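Local coordinates for protein transcriptional regulator (LacI family) (Clostridium acetobutylicum ATCC 824, PDB 3G85) that probably acts as a DNA-binding transcription regulator of the LacI family, with a periplasmic-binding-protein-like core that in such repressors senses a small molecule, at residues Ala15-Ser20 with Val48-Lys53; Ile27-Arg32 with Ile243-Met248. All coordinates share one frame; numbering follows the deposited sequence.

Interaction 1: Ala15-Ser20 with Val48-Lys53; sequences ALYWSS and VICPYK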
# COMPACT_ATOMS: atom_id res chain seq x y z
N ALA A 15 -15.00 6.90 -11.87
CA ALA A 15 -14.23 7.86 -11.08
C ALA A 15 -13.34 7.13 -10.07
O ALA A 15 -13.80 6.22 -9.35
CB ALA A 15 -15.15 8.85 -10.37
N LEU A 16 -12.07 7.54 -10.01
CA LEU A 16 -11.18 7.11 -8.96
C LEU A 16 -11.16 8.24 -7.93
O LEU A 16 -10.59 9.31 -8.20
CB LEU A 16 -9.78 6.86 -9.49
CG LEU A 16 -8.71 6.48 -8.47
CD1 LEU A 16 -9.03 5.13 -7.79
CD2 LEU A 16 -7.36 6.47 -9.15
N TYR A 17 -11.79 8.00 -6.78
CA TYR A 17 -11.72 8.98 -5.69
C TYR A 17 -10.41 8.82 -4.91
O TYR A 17 -10.15 7.74 -4.40
CB TYR A 17 -12.92 8.81 -4.78
CG TYR A 17 -14.13 9.42 -5.41
CD1 TYR A 17 -14.37 10.79 -5.30
CD2 TYR A 17 -15.00 8.65 -6.20
CE1 TYR A 17 -15.47 11.38 -5.90
CE2 TYR A 17 -16.12 9.22 -6.83
CZ TYR A 17 -16.33 10.61 -6.68
OH TYR A 17 -17.41 11.22 -7.28
N TRP A 18 -9.65 9.92 -4.81
CA TRP A 18 -8.28 9.92 -4.30
C TRP A 18 -8.16 10.81 -3.05
O TRP A 18 -8.08 12.05 -3.16
CB TRP A 18 -7.32 10.44 -5.39
CG TRP A 18 -5.88 10.23 -4.99
CD1 TRP A 18 -5.03 11.14 -4.44
CD2 TRP A 18 -5.13 9.01 -5.15
NE1 TRP A 18 -3.79 10.55 -4.22
CE2 TRP A 18 -3.85 9.23 -4.62
CE3 TRP A 18 -5.45 7.72 -5.63
CZ2 TRP A 18 -2.85 8.25 -4.64
CZ3 TRP A 18 -4.46 6.72 -5.60
CH2 TRP A 18 -3.17 7.00 -5.10
N SER A 19 -8.19 10.17 -1.89
CA SER A 19 -8.09 10.88 -0.60
C SER A 19 -6.77 11.67 -0.45
O SER A 19 -5.68 11.21 -0.85
CB SER A 19 -8.23 9.85 0.52
OG SER A 19 -8.23 10.52 1.76
N SER A 20 -6.86 12.85 0.14
CA SER A 20 -5.67 13.69 0.36
C SER A 20 -4.65 13.06 1.36
O SER A 20 -3.49 13.49 1.42
CB SER A 20 -6.12 15.10 0.82
OG SER A 20 -6.70 15.02 2.10
N VAL A 48 -11.73 9.13 -14.66
CA VAL A 48 -11.54 10.47 -14.15
C VAL A 48 -10.95 10.26 -12.75
O VAL A 48 -11.28 9.25 -12.12
CB VAL A 48 -12.94 11.10 -14.14
CG1 VAL A 48 -13.14 12.02 -13.03
CG2 VAL A 48 -13.21 11.73 -15.51
N ILE A 49 -10.00 11.10 -12.33
CA ILE A 49 -9.48 11.04 -10.97
C ILE A 49 -10.03 12.26 -10.20
O ILE A 49 -9.90 13.40 -10.66
CB ILE A 49 -7.92 11.00 -10.96
CG1 ILE A 49 -7.39 9.78 -11.74
CG2 ILE A 49 -7.37 11.01 -9.52
CD1 ILE A 49 -5.90 9.96 -12.11
N CYS A 50 -10.66 12.00 -9.06
CA CYS A 50 -11.30 13.00 -8.21
C CYS A 50 -10.59 13.06 -6.84
O CYS A 50 -10.94 12.33 -5.89
CB CYS A 50 -12.78 12.66 -8.01
SG CYS A 50 -13.71 12.56 -9.54
N PRO A 51 -9.60 13.97 -6.73
CA PRO A 51 -8.97 14.24 -5.43
C PRO A 51 -10.04 14.79 -4.50
O PRO A 51 -10.86 15.63 -4.92
CB PRO A 51 -7.94 15.34 -5.78
CG PRO A 51 -7.69 15.20 -7.24
CD PRO A 51 -9.04 14.82 -7.80
N TYR A 52 -10.09 14.29 -3.28
CA TYR A 52 -10.94 14.88 -2.26
C TYR A 52 -10.22 14.88 -0.93
O TYR A 52 -9.28 14.13 -0.70
CB TYR A 52 -12.26 14.10 -2.19
CG TYR A 52 -12.10 12.72 -1.61
CD1 TYR A 52 -11.72 11.65 -2.43
CD2 TYR A 52 -12.38 12.46 -0.26
CE1 TYR A 52 -11.57 10.36 -1.88
CE2 TYR A 52 -12.22 11.19 0.28
CZ TYR A 52 -11.83 10.14 -0.54
OH TYR A 52 -11.69 8.84 -0.03
N LYS A 53 -10.67 15.75 -0.03
CA LYS A 53 -10.02 15.89 1.26
C LYS A 53 -10.39 14.73 2.18
O LYS A 53 -11.51 14.28 2.17
CB LYS A 53 -10.44 17.25 1.86
CG LYS A 53 -9.80 17.64 3.16
CD LYS A 53 -10.23 19.11 3.44
CE LYS A 53 -10.16 19.48 4.91
NZ LYS A 53 -8.87 19.04 5.55
O HOH W 1 -9.55 7.60 -1.47
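Tyr52 lays its ring against the backbone of Trp18 and Ser19, filling the hollow beside Tyr17. With CG between its own N and carbonyl carbon (chi1 70°), the ring swings across the neighbouring strand: Ser19 CA sits over one face, 3.9 Å from the ring centroid, a CH-pi contact, and Tyr17 CB presses on Tyr52 CE1 at 3.6 Å. The hydroxyl reaches past Ser19 CB to a water that is a donor to Tyr17 O and an acceptor from Ser19 N, linking three polar groups. On the same sheet face Cys50 fits between Ala15 and Tyr17, its SG over one face of the Tyr17 ring, 4.6 Å from the centroid, a sulfur-aromatic contact, its CB 3.7 Å from Tyr17 CE1. The other sheet face carries Leu16, Trp18, Ile49 and Pro51; Ile49 CG2 touches Trp18 CB at 4.2 Å, and helix 27-40 packs on it through Ile27 and Phe30. Backbone bonds alternate between the strands, from Leu16 N to Val48 O (2.8 Å) through Tyr52 N to Trp18 O (3.0 Å). This in-register parallel pairing, with helix 27-40 connecting the strands, is a beta-alpha-beta crossover at the edge, within this chain, of the Rossmann-like sheet.

Interaction 2: Ile27-Arg32 with Ile243-Met248; sequences ISRFLR and IPIEEM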
# COMPACT_ATOMS: atom_id res chain seq x y z
N ILE A 27 -0.05 7.67 -6.90
CA ILE A 27 -1.08 7.85 -7.91
C ILE A 27 -0.56 7.40 -9.30
O ILE A 27 -1.32 6.91 -10.11
CB ILE A 27 -1.67 9.28 -7.87
CG1 ILE A 27 -3.15 9.29 -8.33
CG2 ILE A 27 -0.80 10.26 -8.58
CD1 ILE A 27 -3.35 9.37 -9.80
N SER A 28 0.75 7.47 -9.51
CA SER A 28 1.30 7.06 -10.79
C SER A 28 1.03 5.59 -11.15
O SER A 28 0.81 5.26 -12.31
CB SER A 28 2.81 7.36 -10.83
OG SER A 28 3.50 6.56 -9.89
N ARG A 29 1.05 4.71 -10.15
CA ARG A 29 0.80 3.29 -10.38
C ARG A 29 -0.65 3.02 -10.72
O ARG A 29 -0.97 2.13 -11.52
CB ARG A 29 1.18 2.49 -9.13
CG ARG A 29 2.69 2.68 -8.76
CD ARG A 29 3.06 1.71 -7.66
NE ARG A 29 3.10 0.33 -8.16
CZ ARG A 29 3.45 -0.71 -7.41
NH1 ARG A 29 3.72 -0.52 -6.12
NH2 ARG A 29 3.47 -1.93 -7.93
N PHE A 30 -1.52 3.75 -10.06
CA PHE A 30 -2.94 3.65 -10.36
C PHE A 30 -3.22 4.10 -11.79
O PHE A 30 -3.91 3.41 -12.56
CB PHE A 30 -3.71 4.54 -9.41
CG PHE A 30 -4.10 3.87 -8.15
CD1 PHE A 30 -5.35 3.29 -8.04
CD2 PHE A 30 -3.22 3.85 -7.07
CE1 PHE A 30 -5.77 2.67 -6.83
CE2 PHE A 30 -3.61 3.24 -5.84
CZ PHE A 30 -4.90 2.63 -5.74
N LEU A 31 -2.70 5.26 -12.13
CA LEU A 31 -2.84 5.78 -13.50
C LEU A 31 -2.22 4.80 -14.50
O LEU A 31 -2.83 4.48 -15.51
CB LEU A 31 -2.22 7.18 -13.59
CG LEU A 31 -2.41 7.91 -14.93
CD1 LEU A 31 -3.91 8.02 -15.20
CD2 LEU A 31 -1.74 9.28 -14.93
N ARG A 32 -1.01 4.32 -14.22
CA ARG A 32 -0.37 3.38 -15.14
C ARG A 32 -1.23 2.15 -15.31
O ARG A 32 -1.45 1.72 -16.44
CB ARG A 32 1.02 2.95 -14.66
CG ARG A 32 1.77 2.18 -15.73
CD ARG A 32 3.08 1.58 -15.26
NE ARG A 32 3.91 2.51 -14.49
CZ ARG A 32 4.76 3.39 -14.99
NH1 ARG A 32 4.91 3.54 -16.32
NH2 ARG A 32 5.46 4.16 -14.14
N ILE A 243 3.01 -4.05 -3.18
CA ILE A 243 1.57 -3.96 -3.36
C ILE A 243 1.37 -3.82 -4.88
O ILE A 243 1.77 -2.82 -5.42
CB ILE A 243 0.99 -2.73 -2.70
CG1 ILE A 243 1.34 -2.68 -1.22
CG2 ILE A 243 -0.54 -2.74 -2.83
CD1 ILE A 243 0.74 -1.45 -0.50
N PRO A 244 0.75 -4.81 -5.54
CA PRO A 244 0.64 -4.85 -7.02
C PRO A 244 -0.45 -3.90 -7.55
O PRO A 244 -1.48 -4.33 -8.12
CB PRO A 244 0.38 -6.33 -7.31
CG PRO A 244 -0.42 -6.82 -6.03
CD PRO A 244 0.11 -5.96 -4.87
N ILE A 245 -0.20 -2.61 -7.38
CA ILE A 245 -1.21 -1.60 -7.59
C ILE A 245 -1.66 -1.55 -9.04
O ILE A 245 -2.86 -1.40 -9.30
CB ILE A 245 -0.75 -0.23 -7.11
CG1 ILE A 245 -0.69 -0.22 -5.56
CG2 ILE A 245 -1.71 0.88 -7.60
CD1 ILE A 245 0.31 0.83 -4.98
N GLU A 246 -0.72 -1.67 -9.98
CA GLU A 246 -1.11 -1.63 -11.40
C GLU A 246 -2.16 -2.70 -11.74
O GLU A 246 -3.21 -2.36 -12.30
CB GLU A 246 0.08 -1.67 -12.37
CG GLU A 246 1.05 -0.49 -12.16
CD GLU A 246 2.09 -0.74 -11.09
OE1 GLU A 246 2.02 -1.74 -10.36
OE2 GLU A 246 2.98 0.11 -10.98
N GLU A 247 -1.88 -3.96 -11.39
CA GLU A 247 -2.78 -5.07 -11.67
C GLU A 247 -4.09 -4.93 -10.91
O GLU A 247 -5.17 -5.23 -11.45
CB GLU A 247 -2.13 -6.40 -11.31
CG GLU A 247 -1.00 -6.79 -12.23
CD GLU A 247 -1.43 -6.94 -13.70
OE1 GLU A 247 -2.61 -7.23 -14.00
OE2 GLU A 247 -0.56 -6.75 -14.57
N MSE A 248 -4.00 -4.48 -9.65
CA MSE A 248 -5.22 -4.24 -8.86
C MSE A 248 -6.14 -3.19 -9.47
O MSE A 248 -7.37 -3.37 -9.50
CB MSE A 248 -4.85 -3.85 -7.42
CG MSE A 248 -4.21 -5.02 -6.68
SE MSE A 248 -3.42 -4.44 -4.96
CE MSE A 248 -5.08 -4.17 -3.90
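A bend at chi3 (71°) turns the guanidinium of Arg29 off the line of its chain, while Glu246 folds at chi2 (86°) to bring its carboxylate back across the gap; together these bends let the two groups meet side-on. Arg29 NE donates to Glu246 OE2 at 2.8 Å and Arg29 NH2 to Glu246 OE1 at 2.8 Å, one nitrogen to each oxygen. The two bonds are not equivalent. OE1 is approached on its syn lone pair, whereas NE meets OE2 from above the carboxylate plane, in keeping with guanidinium and carboxylate planes turned 51° apart. Arg29 NH2 also forms a salt bridge with Asp242, so two carboxylates, of Glu246 and Asp242, grip the same guanidinium and probably offset its charge where Arg29 is buried.

Beneath the ion pair, Ile245 wedges between Arg29 and Phe30. Its CG2 lies over one face of the Phe30 ring, 3.7 Å from the centroid, a CH-pi contact, and meets Phe30 CD2 at 3.4 Å. The same methyl reaches Arg29 CB at 3.6 Å, and Ile245 CD1 approaches Arg29 CD at 3.9 Å. Pro244, the centre of an inverse gamma turn and the N-cap of helix 245-260, leads from strand 239-242 into that helix. The contact thus joins the start of helix 245-260 to helix 27-40, a packing of two helices far apart in sequence within the periplasmic-binding-protein type I architecture of LacI regulators.

Trp18 meets the opposite face of the Phe30 ring edge-to-face; Phe97 also touches the ring, inclined at about 50°. Arg32 forms its salt bridge with Asp227; its NE stays 4.4 Å from Glu246 OE2, beyond salt-bridge range, although Arg32 CD comes within 4.2 Å of Glu246 CG.

The centres of interactions 1 and 2 lie about 15 Å apart, and helix 27-40 bridges them. Along the chain the segments alternate: strand 13-19, helix 27-40, strand 46-52, then, after almost two hundred residues, helix 245-260. Interaction 1 therefore closes a local beta-alpha-beta unit. After strand 239-242 of the second sheet the chain returns to the first, whose helical layer is completed by this late helix, as in type I periplasmic-binding-protein folds, where the chain crosses between lobes several times. Direct packing connects the two: Trp18 CZ2 touches Ile27 CB at 3.6 Å, and Ile49 CD1 touches Ile27 CD1 at 3.5 Å. The two helices thus lie next to each other, both packing on the same parallel sheet.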